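Local coordinates for LYND (Lyngbya aestuarii, PDB 4V1T), which probably catalyses ATP-dependent cyclodehydration, turning residues of a precursor peptide into heterocycles, as a YcaO-family enzyme that binds ADP and magnesium, at residues B[117-122]-B[156-161]; B[498-503]-B[713-718]. One frame throughout, in Å; residues are numbered along the deposited sequence.

Contact 1 of 2, residues B[117-122]-B[156-161]; sequences TPVGNI and VLTDDY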
loop_
_atom_site.group_PDB
_atom_site.type_symbol
_atom_site.label_atom_id
_atom_site.label_comp_id
_atom_site.label_asym_id
_atom_site.label_seq_id
_atom_site.Cartn_x
_atom_site.Cartn_y
_atom_site.Cartn_z
ATOM N N THR B 117 -22.904 28.123 -7.398
ATOM C CA THR B 117 -24.310 27.730 -7.314
ATOM C C THR B 117 -24.548 26.875 -6.066
ATOM O O THR B 117 -24.048 25.764 -5.976
ATOM C CB THR B 117 -24.756 26.929 -8.559
ATOM O OG1 THR B 117 -24.302 27.583 -9.757
ATOM C CG2 THR B 117 -26.278 26.792 -8.596
ATOM N N PRO B 118 -25.305 27.395 -5.091
ATOM C CA PRO B 118 -25.632 26.543 -3.945
ATOM C C PRO B 118 -26.751 25.550 -4.241
ATOM O O PRO B 118 -27.568 25.764 -5.128
ATOM C CB PRO B 118 -26.093 27.547 -2.892
ATOM C CG PRO B 118 -26.723 28.640 -3.703
ATOM C CD PRO B 118 -25.861 28.753 -4.940
ATOM N N VAL B 119 -26.769 24.469 -3.479
ATOM C CA VAL B 119 -27.792 23.444 -3.583
ATOM C C VAL B 119 -27.986 22.875 -2.175
ATOM O O VAL B 119 -27.047 22.851 -1.368
ATOM C CB VAL B 119 -27.404 22.344 -4.609
ATOM C CG1 VAL B 119 -26.148 21.627 -4.189
ATOM C CG2 VAL B 119 -28.528 21.339 -4.798
ATOM N N GLY B 120 -29.194 22.422 -1.874
ATOM C CA GLY B 120 -29.506 21.990 -0.523
ATOM C C GLY B 120 -29.511 23.193 0.400
ATOM O O GLY B 120 -29.968 24.260 0.017
ATOM N N ASN B 121 -28.965 23.034 1.601
ATOM C CA ASN B 121 -29.074 24.061 2.637
ATOM C C ASN B 121 -27.814 24.904 2.816
ATOM O O ASN B 121 -27.581 25.454 3.886
ATOM C CB ASN B 121 -29.485 23.416 3.973
ATOM C CG ASN B 121 -28.543 22.307 4.400
ATOM O OD1 ASN B 121 -27.340 22.367 4.159
ATOM N ND2 ASN B 121 -29.091 21.283 5.035
ATOM N N ILE B 122 -27.000 25.013 1.772
ATOM C CA ILE B 122 -25.798 25.838 1.842
ATOM C C ILE B 122 -26.184 27.311 1.951
ATOM O O ILE B 122 -26.939 27.830 1.137
ATOM C CB ILE B 122 -24.868 25.626 0.616
ATOM C CG1 ILE B 122 -24.422 24.163 0.517
ATOM C CG2 ILE B 122 -23.633 26.524 0.693
ATOM C CD1 ILE B 122 -23.647 23.643 1.717
ATOM N N VAL B 156 -20.435 24.102 -7.740
ATOM C CA VAL B 156 -21.660 23.773 -7.027
ATOM C C VAL B 156 -21.349 23.354 -5.591
ATOM O O VAL B 156 -20.661 22.363 -5.368
ATOM C CB VAL B 156 -22.434 22.644 -7.736
ATOM C CG1 VAL B 156 -23.744 22.347 -7.006
ATOM C CG2 VAL B 156 -22.718 23.024 -9.175
ATOM N N LEU B 157 -21.862 24.119 -4.627
ATOM C CA LEU B 157 -21.669 23.810 -3.214
ATOM C C LEU B 157 -22.895 23.064 -2.702
ATOM O O LEU B 157 -24.009 23.573 -2.801
ATOM C CB LEU B 157 -21.455 25.074 -2.385
ATOM C CG LEU B 157 -20.689 26.236 -3.005
ATOM C CD1 LEU B 157 -20.448 27.298 -1.948
ATOM C CD2 LEU B 157 -19.368 25.796 -3.594
ATOM N N THR B 158 -22.685 21.864 -2.165
ATOM C CA THR B 158 -23.780 21.034 -1.687
ATOM C C THR B 158 -23.518 20.611 -0.257
ATOM O O THR B 158 -22.388 20.716 0.224
ATOM C CB THR B 158 -23.978 19.779 -2.560
ATOM O OG1 THR B 158 -25.194 19.114 -2.180
ATOM C CG2 THR B 158 -22.791 18.816 -2.427
ATOM N N ASP B 159 -24.575 20.151 0.416
ATOM C CA ASP B 159 -24.452 19.540 1.740
ATOM C C ASP B 159 -24.451 18.019 1.612
ATOM O O ASP B 159 -24.108 17.309 2.556
ATOM C CB ASP B 159 -25.587 20.001 2.668
ATOM C CG ASP B 159 -26.972 19.735 2.091
ATOM O OD1 ASP B 159 -27.111 19.636 0.859
ATOM O OD2 ASP B 159 -27.933 19.627 2.876
ATOM N N ASP B 160 -24.834 17.525 0.437
ATOM C CA ASP B 160 -24.813 16.093 0.166
ATOM C C ASP B 160 -24.659 15.864 -1.325
ATOM O O ASP B 160 -25.237 16.602 -2.128
ATOM C CB ASP B 160 -26.089 15.422 0.693
ATOM C CG ASP B 160 -25.947 13.920 0.815
ATOM O OD1 ASP B 160 -25.493 13.446 1.878
ATOM O OD2 ASP B 160 -26.289 13.214 -0.155
ATOM N N TYR B 161 -23.897 14.836 -1.694
ATOM C CA TYR B 161 -23.629 14.551 -3.103
ATOM C C TYR B 161 -24.769 13.813 -3.815
ATOM O O TYR B 161 -24.691 13.579 -5.015
ATOM C CB TYR B 161 -22.334 13.764 -3.243
ATOM C CG TYR B 161 -21.102 14.647 -3.360
ATOM C CD1 TYR B 161 -20.943 15.769 -2.559
ATOM C CD2 TYR B 161 -20.099 14.354 -4.271
ATOM C CE1 TYR B 161 -19.813 16.574 -2.666
ATOM C CE2 TYR B 161 -18.976 15.152 -4.391
ATOM C CZ TYR B 161 -18.837 16.257 -3.587
ATOM O OH TYR B 161 -17.713 17.040 -3.702
#
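Thr117 and Pro118 run parallel to Val156 and Leu157 as neighbouring strand ends of a mixed sheet. Leu157 N bonds to Thr117 O (3.1 Å) and, one step on, Val119 N bonds to Leu157 O (3.0 Å). The packing is tightest just past this bond. Val119 CG1 sits between its own backbone N and carbonyl carbon (chi1 62°), a rotamer that lays it beside Thr158, with CG1 only 3.3 Å from Thr158 CB; the same methyl meets Val156 CG1 at 3.8 Å. From the other side of the Leu157-Thr158 backbone, Ile122 closes in: its CG1 lies 3.4 Å from Leu157 O, its CD1 leans over the Thr158 carbonyl, and its CG2 rests on Leu157 CB.

The solvent side is the turn tip at Gly120 and Asn121. Val119 to Ile122 form a type II' turn, and Gly120 stands at its positive-phi corner, where a CB would run into Asp159 OD1. Beyond it Asn121 crosses Asp159 at about a right angle, amide and carboxylate planes 68° apart. Asn121 ND2 comes within 3.0 Å of Asp159 OD2, but too poorly angled for a hydrogen bond; the carboxylate, buried beneath the tip, is held instead through OD1, by Gln163 NE2.

The pair belongs to a three-layer alpha/beta/alpha arrangement: Pro118 and Leu157 face helix 124-135 through Val127, while Val119 and Val156 face helix 165-176 through Leu166. That second helix joins strand 154-157 to the parallel strand 180-184 in a beta-alpha-beta unit, and strand 180-184 carries the sheet onward from Val156.

Contact 2 of 2, residues B[498-503]-B[713-718]; sequences SLTEQT and LETLVI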
loop_
_atom_site.group_PDB
_atom_site.type_symbol
_atom_site.label_atom_id
_atom_site.label_comp_id
_atom_site.label_asym_id
_atom_site.label_seq_id
_atom_site.Cartn_x
_atom_site.Cartn_y
_atom_site.Cartn_z
ATOM N N SER B 498 -24.702 -21.477 -24.237
ATOM C CA SER B 498 -24.426 -22.894 -24.033
ATOM C C SER B 498 -23.112 -23.234 -24.698
ATOM O O SER B 498 -22.984 -23.107 -25.910
ATOM C CB SER B 498 -25.541 -23.766 -24.611
ATOM O OG SER B 498 -25.254 -25.142 -24.424
ATOM N N LEU B 499 -22.139 -23.663 -23.902
ATOM C CA LEU B 499 -20.824 -24.018 -24.421
ATOM C C LEU B 499 -20.838 -25.405 -25.062
ATOM O O LEU B 499 -19.982 -25.727 -25.887
ATOM C CB LEU B 499 -19.774 -23.951 -23.305
ATOM C CG LEU B 499 -19.346 -22.533 -22.907
ATOM C CD1 LEU B 499 -18.657 -22.521 -21.558
ATOM C CD2 LEU B 499 -18.433 -21.931 -23.965
ATOM N N THR B 500 -21.823 -26.215 -24.692
ATOM C CA THR B 500 -21.924 -27.569 -25.216
ATOM C C THR B 500 -22.509 -27.544 -26.617
ATOM O O THR B 500 -21.996 -28.200 -27.505
ATOM C CB THR B 500 -22.804 -28.465 -24.330
ATOM O OG1 THR B 500 -24.174 -28.091 -24.490
ATOM C CG2 THR B 500 -22.414 -28.331 -22.867
ATOM N N GLU B 501 -23.590 -26.790 -26.799
ATOM C CA GLU B 501 -24.288 -26.714 -28.083
ATOM C C GLU B 501 -23.867 -25.476 -28.882
ATOM O O GLU B 501 -24.248 -25.313 -30.038
ATOM C CB GLU B 501 -25.807 -26.724 -27.868
ATOM C CG GLU B 501 -26.314 -27.941 -27.095
ATOM C CD GLU B 501 -27.833 -28.046 -27.056
ATOM O OE1 GLU B 501 -28.511 -27.354 -27.844
ATOM O OE2 GLU B 501 -28.353 -28.827 -26.233
ATOM N N GLN B 502 -23.066 -24.616 -28.261
ATOM C CA GLN B 502 -22.572 -23.395 -28.898
ATOM C C GLN B 502 -23.723 -22.568 -29.486
ATOM O O GLN B 502 -23.746 -22.247 -30.673
ATOM C CB GLN B 502 -21.521 -23.738 -29.958
ATOM C CG GLN B 502 -20.319 -22.799 -29.954
ATOM C CD GLN B 502 -19.405 -23.004 -28.749
ATOM O OE1 GLN B 502 -19.238 -24.125 -28.265
ATOM N NE2 GLN B 502 -18.809 -21.919 -28.258
ATOM N N THR B 503 -24.682 -22.233 -28.629
ATOM C CA THR B 503 -25.820 -21.410 -29.012
ATOM C C THR B 503 -26.438 -20.767 -27.775
ATOM O O THR B 503 -26.006 -21.027 -26.659
ATOM C CB THR B 503 -26.893 -22.236 -29.739
ATOM O OG1 THR B 503 -27.906 -21.358 -30.238
ATOM C CG2 THR B 503 -27.522 -23.266 -28.808
ATOM N N LEU B 713 -24.885 -33.585 -19.092
ATOM C CA LEU B 713 -25.091 -32.267 -18.491
ATOM C C LEU B 713 -24.662 -31.135 -19.425
ATOM O O LEU B 713 -23.583 -31.174 -20.020
ATOM C CB LEU B 713 -24.312 -32.164 -17.178
ATOM C CG LEU B 713 -24.706 -33.169 -16.089
ATOM C CD1 LEU B 713 -23.745 -33.098 -14.909
ATOM C CD2 LEU B 713 -26.127 -32.930 -15.617
ATOM N N GLU B 714 -25.521 -30.127 -19.542
ATOM C CA GLU B 714 -25.237 -28.939 -20.349
ATOM C C GLU B 714 -24.648 -27.828 -19.474
ATOM O O GLU B 714 -25.072 -27.638 -18.342
ATOM C CB GLU B 714 -26.516 -28.459 -21.038
ATOM C CG GLU B 714 -26.340 -27.246 -21.934
ATOM C CD GLU B 714 -27.615 -26.893 -22.675
ATOM O OE1 GLU B 714 -28.711 -27.176 -22.145
ATOM O OE2 GLU B 714 -27.519 -26.329 -23.784
ATOM N N THR B 715 -23.679 -27.090 -20.006
ATOM C CA THR B 715 -23.041 -26.004 -19.257
ATOM C C THR B 715 -23.299 -24.645 -19.910
ATOM O O THR B 715 -22.892 -24.409 -21.046
ATOM C CB THR B 715 -21.517 -26.217 -19.129
ATOM O OG1 THR B 715 -20.853 -25.638 -20.250
ATOM C CG2 THR B 715 -21.184 -27.686 -19.029
ATOM N N LEU B 716 -23.993 -23.766 -19.193
ATOM C CA LEU B 716 -24.327 -22.440 -19.695
ATOM C C LEU B 716 -23.456 -21.375 -19.044
ATOM O O LEU B 716 -22.869 -21.606 -17.991
ATOM C CB LEU B 716 -25.801 -22.116 -19.418
ATOM C CG LEU B 716 -26.856 -22.971 -20.120
ATOM C CD1 LEU B 716 -28.250 -22.612 -19.619
ATOM C CD2 LEU B 716 -26.775 -22.837 -21.633
ATOM N N VAL B 717 -23.388 -20.205 -19.677
ATOM C CA VAL B 717 -22.662 -19.069 -19.125
ATOM C C VAL B 717 -23.426 -17.771 -19.339
ATOM O O VAL B 717 -23.908 -17.506 -20.446
ATOM C CB VAL B 717 -21.279 -18.907 -19.778
ATOM C CG1 VAL B 717 -20.483 -17.843 -19.044
ATOM C CG2 VAL B 717 -20.524 -20.225 -19.780
ATOM N N ILE B 718 -23.519 -16.960 -18.285
ATOM C CA ILE B 718 -23.988 -15.589 -18.417
ATOM C C ILE B 718 -22.876 -14.623 -18.009
ATOM O O ILE B 718 -22.406 -14.622 -16.873
ATOM C CB ILE B 718 -25.288 -15.331 -17.611
ATOM C CG1 ILE B 718 -25.680 -13.848 -17.667
ATOM C CG2 ILE B 718 -25.168 -15.815 -16.181
ATOM C CD1 ILE B 718 -25.992 -13.339 -19.071
#
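Ser498 and Leu716 form an antiparallel non-hydrogen-bonded pair, CA atoms 4.4 Å apart, and just beyond it Leu499 N makes a hydrogen bond to Thr715 O at 3.0 Å. Strands 491-498 and 503-508 make a hairpin whose turn closes with a G1 beta bulge, Gln502 and Thr503 both opposite Ser498; strand 716-719, which 713-715 lead into, lies between 491-498 of this hairpin and strand 728-733 in the antiparallel sheet of the YcaO region.

Ser498 OG is the polar centre. With chi1 at 179° it points to the extended Glu714 and donates to OE2 (2.6 Å) on the carboxylate's anti side, 16° out of its plane. Ser498 OG in turn accepts from Thr500 OG1 (3.1 Å) and, weakly, from Glu501 N. An alanine at Glu714 takes away the acceptor of the Ser498 hydroxyl, which would probably be left to Thr500 and the weak Glu501 N bond, less fixed in its rotation. The carboxylate of Glu501 lies close by, like charge against like, and Lys505 makes long, weak ion pairs with both acids.

Beside this polar group Leu716 CD2 packs tightly on Ser498 CB (3.4 Å). A separate apolar contact brings Leu499 CD1 to 3.5 Å from Val717 CG2.

In the fold
Contacts 1 and 2 share no strand or helix. Their centres are 51 Å apart, on opposite sides of the chain's centre, with the nearest atoms about 30 Å from each other. Both lie where strands pass into loops, but 117-122 with 156-161 is a parallel pair buried between two helices, largely apolar, with Asn121 at an exposed turn over the buried Asp159. In 498-503 with 713-718, antiparallel and only partly buried, a serine hydroxyl and a glutamate bond directly between a strand end and the loop leading into the next strand, with a second acid beside them. Contact 2 lies in the YcaO part of the chain, with the Val717 side chain about 13 Å from the bound ADP.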